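Local coordinates for protein phosphatase YwpJ (Bacillus subtilis, PDB 1NRW) that removes phosphate from phosphorylated five- and six-carbon sugars and nucleoside monophosphates in vitro, and to a lesser extent from flavin mononucleotide, at residues N117-F129 against L138-S150. Numbering follows the deposited sequence. Where two conformers were deposited one is given.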
loop_
_atom_site.group_PDB
_atom_site.type_symbol
_atom_site.label_atom_id
_atom_site.label_comp_id
_atom_site.label_asym_id
_atom_site.label_seq_id
_atom_site.Cartn_x
_atom_site.Cartn_y
_atom_site.Cartn_z
ATOM N N ASN A 117 12.126 7.806 15.437
ATOM C CA ASN A 117 13.218 8.606 14.895
ATOM C C ASN A 117 13.627 8.056 13.524
ATOM O O ASN A 117 13.054 7.074 13.042
ATOM C CB ASN A 117 14.430 8.651 15.855
ATOM C CG ASN A 117 15.028 7.281 16.143
ATOM O OD1 ASN A 117 15.079 6.408 15.277
ATOM N ND2 ASN A 117 15.521 7.101 17.370
ATOM N N GLY A 118 14.609 8.698 12.898
ATOM C CA GLY A 118 15.052 8.280 11.579
ATOM C C GLY A 118 15.482 6.831 11.446
ATOM O O GLY A 118 15.087 6.146 10.497
ATOM N N ARG A 119 16.299 6.358 12.383
ATOM C CA ARG A 119 16.774 4.976 12.343
ATOM C C ARG A 119 15.615 3.992 12.404
ATOM O O ARG A 119 15.567 3.013 11.655
ATOM C CB ARG A 119 17.727 4.708 13.520
ATOM C CG ARG A 119 18.147 3.242 13.663
ATOM C CD ARG A 119 18.888 2.757 12.431
ATOM N NE ARG A 119 20.097 3.542 12.199
ATOM C CZ ARG A 119 20.669 3.696 11.010
ATOM N NH1 ARG A 119 20.142 3.114 9.941
ATOM N NH2 ARG A 119 21.757 4.448 10.886
ATOM N N GLU A 120 14.677 4.260 13.307
ATOM C CA GLU A 120 13.520 3.398 13.488
ATOM C C GLU A 120 12.626 3.392 12.253
ATOM O O GLU A 120 12.149 2.337 11.840
ATOM C CB GLU A 120 12.746 3.857 14.729
ATOM C CG GLU A 120 13.599 3.720 15.988
ATOM C CD GLU A 120 13.088 4.511 17.172
ATOM O OE1 GLU A 120 12.205 5.378 16.995
ATOM O OE2 GLU A 120 13.595 4.265 18.285
ATOM N N LEU A 121 12.409 4.565 11.668
ATOM C CA LEU A 121 11.575 4.669 10.471
ATOM C C LEU A 121 12.252 3.968 9.294
ATOM O O LEU A 121 11.580 3.368 8.450
ATOM C CB LEU A 121 11.294 6.138 10.140
ATOM C CG LEU A 121 10.357 6.849 11.124
ATOM C CD1 LEU A 121 10.352 8.348 10.864
ATOM C CD2 LEU A 121 8.949 6.271 10.992
ATOM N N LEU A 122 13.580 4.032 9.237
ATOM C CA LEU A 122 14.304 3.367 8.159
ATOM C C LEU A 122 14.181 1.858 8.333
ATOM O O LEU A 122 14.109 1.118 7.352
ATOM C CB LEU A 122 15.785 3.769 8.158
ATOM C CG LEU A 122 16.623 3.228 6.993
ATOM C CD1 LEU A 122 16.052 3.738 5.678
ATOM C CD2 LEU A 122 18.068 3.672 7.140
ATOM N N ASP A 123 14.164 1.390 9.580
ATOM C CA ASP A 123 14.030 -0.040 9.810
ATOM C C ASP A 123 12.677 -0.531 9.308
ATOM O O ASP A 123 12.568 -1.637 8.771
ATOM C CB ASP A 123 14.200 -0.386 11.296
ATOM C CG ASP A 123 15.660 -0.364 11.737
ATOM O OD1 ASP A 123 16.548 -0.560 10.881
ATOM O OD2 ASP A 123 15.919 -0.162 12.940
ATOM N N VAL A 124 11.643 0.286 9.489
ATOM C CA VAL A 124 10.315 -0.092 9.018
ATOM C C VAL A 124 10.365 -0.202 7.493
ATOM O O VAL A 124 9.864 -1.165 6.907
ATOM C CB VAL A 124 9.249 0.960 9.426
ATOM C CG1 VAL A 124 7.899 0.612 8.787
ATOM C CG2 VAL A 124 9.110 1.001 10.956
ATOM N N GLU A 125 10.981 0.780 6.849
ATOM C CA GLU A 125 11.074 0.771 5.397
ATOM C C GLU A 125 11.925 -0.378 4.877
ATOM O O GLU A 125 11.555 -1.045 3.909
ATOM C CB GLU A 125 11.618 2.107 4.911
ATOM C CG GLU A 125 10.663 3.249 5.188
ATOM C CD GLU A 125 9.308 3.054 4.520
ATOM O OE1 GLU A 125 8.280 2.977 5.233
ATOM O OE2 GLU A 125 9.276 2.981 3.274
ATOM N N LEU A 126 13.066 -0.616 5.516
ATOM C CA LEU A 126 13.931 -1.712 5.103
ATOM C C LEU A 126 13.161 -3.031 5.161
ATOM O O LEU A 126 13.358 -3.910 4.325
ATOM C CB LEU A 126 15.164 -1.784 6.009
ATOM C CG LEU A 126 16.332 -2.641 5.514
ATOM C CD1 LEU A 126 16.830 -2.119 4.167
ATOM C CD2 LEU A 126 17.453 -2.597 6.545
ATOM N N ASP A 127 12.280 -3.171 6.149
ATOM C CA ASP A 127 11.488 -4.393 6.271
ATOM C C ASP A 127 10.581 -4.542 5.041
ATOM O O ASP A 127 10.354 -5.653 4.560
ATOM C CB ASP A 127 10.652 -4.359 7.558
ATOM C CG ASP A 127 9.801 -5.614 7.743
ATOM O OD1 ASP A 127 10.346 -6.735 7.645
ATOM O OD2 ASP A 127 8.585 -5.478 7.996
ATOM N N ARG A 128 10.063 -3.423 4.535
ATOM C CA ARG A 128 9.213 -3.459 3.343
ATOM C C ARG A 128 10.028 -3.989 2.160
ATOM O O ARG A 128 9.585 -4.892 1.448
ATOM C CB ARG A 128 8.705 -2.061 2.981
ATOM C CG ARG A 128 7.686 -1.431 3.919
ATOM C CD ARG A 128 7.426 -0.012 3.408
ATOM N NE ARG A 128 6.463 0.774 4.177
ATOM C CZ ARG A 128 5.141 0.698 4.041
ATOM N NH1 ARG A 128 4.602 -0.146 3.170
ATOM N NH2 ARG A 128 4.358 1.507 4.742
ATOM N N PHE A 129 11.209 -3.405 1.954
ATOM C CA PHE A 129 12.108 -3.791 0.865
ATOM C C PHE A 129 12.471 -5.272 0.943
ATOM O O PHE A 129 12.332 -6.009 -0.029
ATOM C CB PHE A 129 13.422 -2.993 0.917
ATOM C CG PHE A 129 13.383 -1.657 0.216
ATOM C CD1 PHE A 129 12.852 -0.531 0.844
ATOM C CD2 PHE A 129 13.939 -1.516 -1.060
ATOM C CE1 PHE A 129 12.878 0.716 0.222
ATOM C CE2 PHE A 129 13.972 -0.269 -1.698
ATOM C CZ PHE A 129 13.442 0.850 -1.055
ATOM N N LEU A 138 21.377 -7.044 0.549
ATOM C CA LEU A 138 21.037 -6.131 1.639
ATOM C C LEU A 138 21.550 -4.703 1.449
ATOM O O LEU A 138 20.884 -3.745 1.846
ATOM C CB LEU A 138 21.550 -6.698 2.971
ATOM C CG LEU A 138 21.268 -5.963 4.292
ATOM C CD1 LEU A 138 22.179 -4.749 4.431
ATOM C CD2 LEU A 138 19.799 -5.559 4.361
ATOM N N SER A 139 22.726 -4.554 0.845
ATOM C CA SER A 139 23.297 -3.228 0.632
ATOM C C SER A 139 22.507 -2.444 -0.410
ATOM O O SER A 139 22.314 -1.236 -0.275
ATOM C CB SER A 139 24.763 -3.333 0.201
ATOM O OG SER A 139 24.879 -3.899 -1.092
ATOM N N VAL A 140 22.054 -3.130 -1.455
ATOM C CA VAL A 140 21.273 -2.470 -2.494
ATOM C C VAL A 140 19.951 -2.010 -1.888
ATOM O O VAL A 140 19.502 -0.888 -2.129
ATOM C CB VAL A 140 20.996 -3.423 -3.686
ATOM C CG1 VAL A 140 20.063 -2.756 -4.686
ATOM C CG2 VAL A 140 22.306 -3.792 -4.365
ATOM N N LEU A 141 19.338 -2.875 -1.083
ATOM C CA LEU A 141 18.069 -2.551 -0.439
ATOM C C LEU A 141 18.192 -1.393 0.554
ATOM O O LEU A 141 17.325 -0.523 0.615
ATOM C CB LEU A 141 17.508 -3.776 0.289
ATOM C CG LEU A 141 17.165 -5.015 -0.545
ATOM C CD1 LEU A 141 16.481 -6.042 0.342
ATOM C CD2 LEU A 141 16.245 -4.625 -1.700
ATOM N N LYS A 142 19.262 -1.385 1.340
ATOM C CA LYS A 142 19.456 -0.321 2.318
ATOM C C LYS A 142 19.657 1.030 1.640
ATOM O O LYS A 142 19.058 2.029 2.045
ATOM C CB LYS A 142 20.655 -0.632 3.219
ATOM C CG LYS A 142 20.984 0.472 4.224
ATOM C CD LYS A 142 21.989 -0.021 5.264
ATOM C CE LYS A 142 22.464 1.101 6.183
ATOM N NZ LYS A 142 23.240 2.136 5.442
ATOM N N GLN A 143 20.495 1.061 0.609
ATOM C CA GLN A 143 20.757 2.306 -0.104
ATOM C C GLN A 143 19.465 2.871 -0.664
ATOM O O GLN A 143 19.215 4.074 -0.585
ATOM C CB GLN A 143 21.748 2.086 -1.251
ATOM C CG GLN A 143 21.992 3.344 -2.078
ATOM C CD GLN A 143 22.920 3.114 -3.257
ATOM O OE1 GLN A 143 24.081 2.734 -3.087
ATOM N NE2 GLN A 143 22.413 3.349 -4.463
ATOM N N ALA A 144 18.646 1.995 -1.234
ATOM C CA ALA A 144 17.377 2.411 -1.809
ATOM C C ALA A 144 16.402 2.839 -0.716
ATOM O O ALA A 144 15.649 3.796 -0.890
ATOM C CB ALA A 144 16.784 1.279 -2.634
ATOM N N ALA A 145 16.417 2.128 0.409
ATOM C CA ALA A 145 15.531 2.451 1.526
ATOM C C ALA A 145 15.850 3.841 2.068
ATOM O O ALA A 145 14.959 4.566 2.510
ATOM C CB ALA A 145 15.674 1.414 2.634
ATOM N N GLU A 146 17.127 4.207 2.035
ATOM C CA GLU A 146 17.551 5.514 2.517
ATOM C C GLU A 146 17.060 6.598 1.559
ATOM O O GLU A 146 16.581 7.647 1.988
ATOM C CB GLU A 146 19.076 5.557 2.648
ATOM C CG GLU A 146 19.628 4.468 3.554
ATOM C CD GLU A 146 21.140 4.450 3.608
ATOM O OE1 GLU A 146 21.779 4.691 2.562
ATOM O OE2 GLU A 146 21.693 4.175 4.694
ATOM N N VAL A 147 17.163 6.339 0.259
ATOM C CA VAL A 147 16.697 7.312 -0.719
ATOM C C VAL A 147 15.197 7.502 -0.507
ATOM O O VAL A 147 14.692 8.623 -0.522
ATOM C CB VAL A 147 16.957 6.836 -2.164
ATOM C CG1 VAL A 147 16.422 7.861 -3.150
ATOM C CG2 VAL A 147 18.449 6.631 -2.378
ATOM N N GLN A 148 14.492 6.396 -0.294
ATOM C CA GLN A 148 13.052 6.431 -0.058
ATOM C C GLN A 148 12.703 7.283 1.162
ATOM O O GLN A 148 11.809 8.131 1.118
ATOM C CB GLN A 148 12.526 5.018 0.176
ATOM C CG GLN A 148 11.025 4.962 0.396
ATOM C CD GLN A 148 10.263 5.350 -0.853
ATOM O OE1 GLN A 148 10.492 4.786 -1.919
ATOM N NE2 GLN A 148 9.354 6.310 -0.732
ATOM N N TYR A 149 13.398 7.030 2.265
ATOM C CA TYR A 149 13.153 7.774 3.489
ATOM C C TYR A 149 13.427 9.262 3.296
ATOM O O TYR A 149 12.716 10.107 3.842
ATOM C CB TYR A 149 14.040 7.244 4.616
ATOM C CG TYR A 149 13.961 8.088 5.862
ATOM C CD1 TYR A 149 12.863 8.003 6.716
ATOM C CD2 TYR A 149 14.960 9.013 6.161
ATOM C CE1 TYR A 149 12.759 8.820 7.838
ATOM C CE2 TYR A 149 14.863 9.838 7.281
ATOM C CZ TYR A 149 13.759 9.734 8.113
ATOM O OH TYR A 149 13.646 10.552 9.214
ATOM N N SER A 150 14.455 9.576 2.513
ATOM C CA SER A 150 14.830 10.965 2.271
ATOM C C SER A 150 13.730 11.758 1.575
ATOM O O SER A 150 13.746 12.989 1.584
ATOM C CB SER A 150 16.120 11.034 1.442
ATOM O OG SER A 150 15.887 10.688 0.087
#
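Phe129 lays its ring against the backbone of Leu141 to Ala145, with CE1 3.4 Å from Ala145 CA and CE2 3.3 Å from Ala144 CB. One ring face receives Leu141 O, offset toward the rim, and Ala145 N, while Gln148 CB lies at the edge; these four residues form the hole that this aromatic knob fills. Leu126 is a second knob, set among Leu138, Leu141, Lys142 and Ala145, its CD1 3.7 Å from Lys142 CA. At Leu122, CG is anti to the backbone N (chi1 -175°), which brings CD1 against Ala145, 3.8 Å from its CB. The two are consecutive helices joined by a short link and crossing steeply in the cap domain of this Cof-type HAD phosphatase: the axes of segments 118-129 and 138-150 come within 9.3 Å, with 126° between their N-to-C directions. No hydrogen bond crosses between the segments, so the join rests on apolar packing. Toward the start of the first helix, Tyr149 meets Leu121 CB through CE1 at 3.8 Å, with Gly118 O over one ring face. Glu125 and Gln148 turn their polar ends to partners other than each other. In the conformer given, Glu125 pairs through OE1 with Arg128 NE (3.0 Å) and through OE2 with Arg46. His20 stacks on Phe129 and its ND1 hydrogen-bonds Gln148 OE1, on the side of the pair that faces the metal site, the Gln148 side chain being about 6 Å from that of the calcium ligand Asp12 (nearest atoms). With an alanine at Phe129, the hole among Leu141, Ala144, Ala145 and Gln148 would probably be left partly unfilled and His20 would lose its stacking partner.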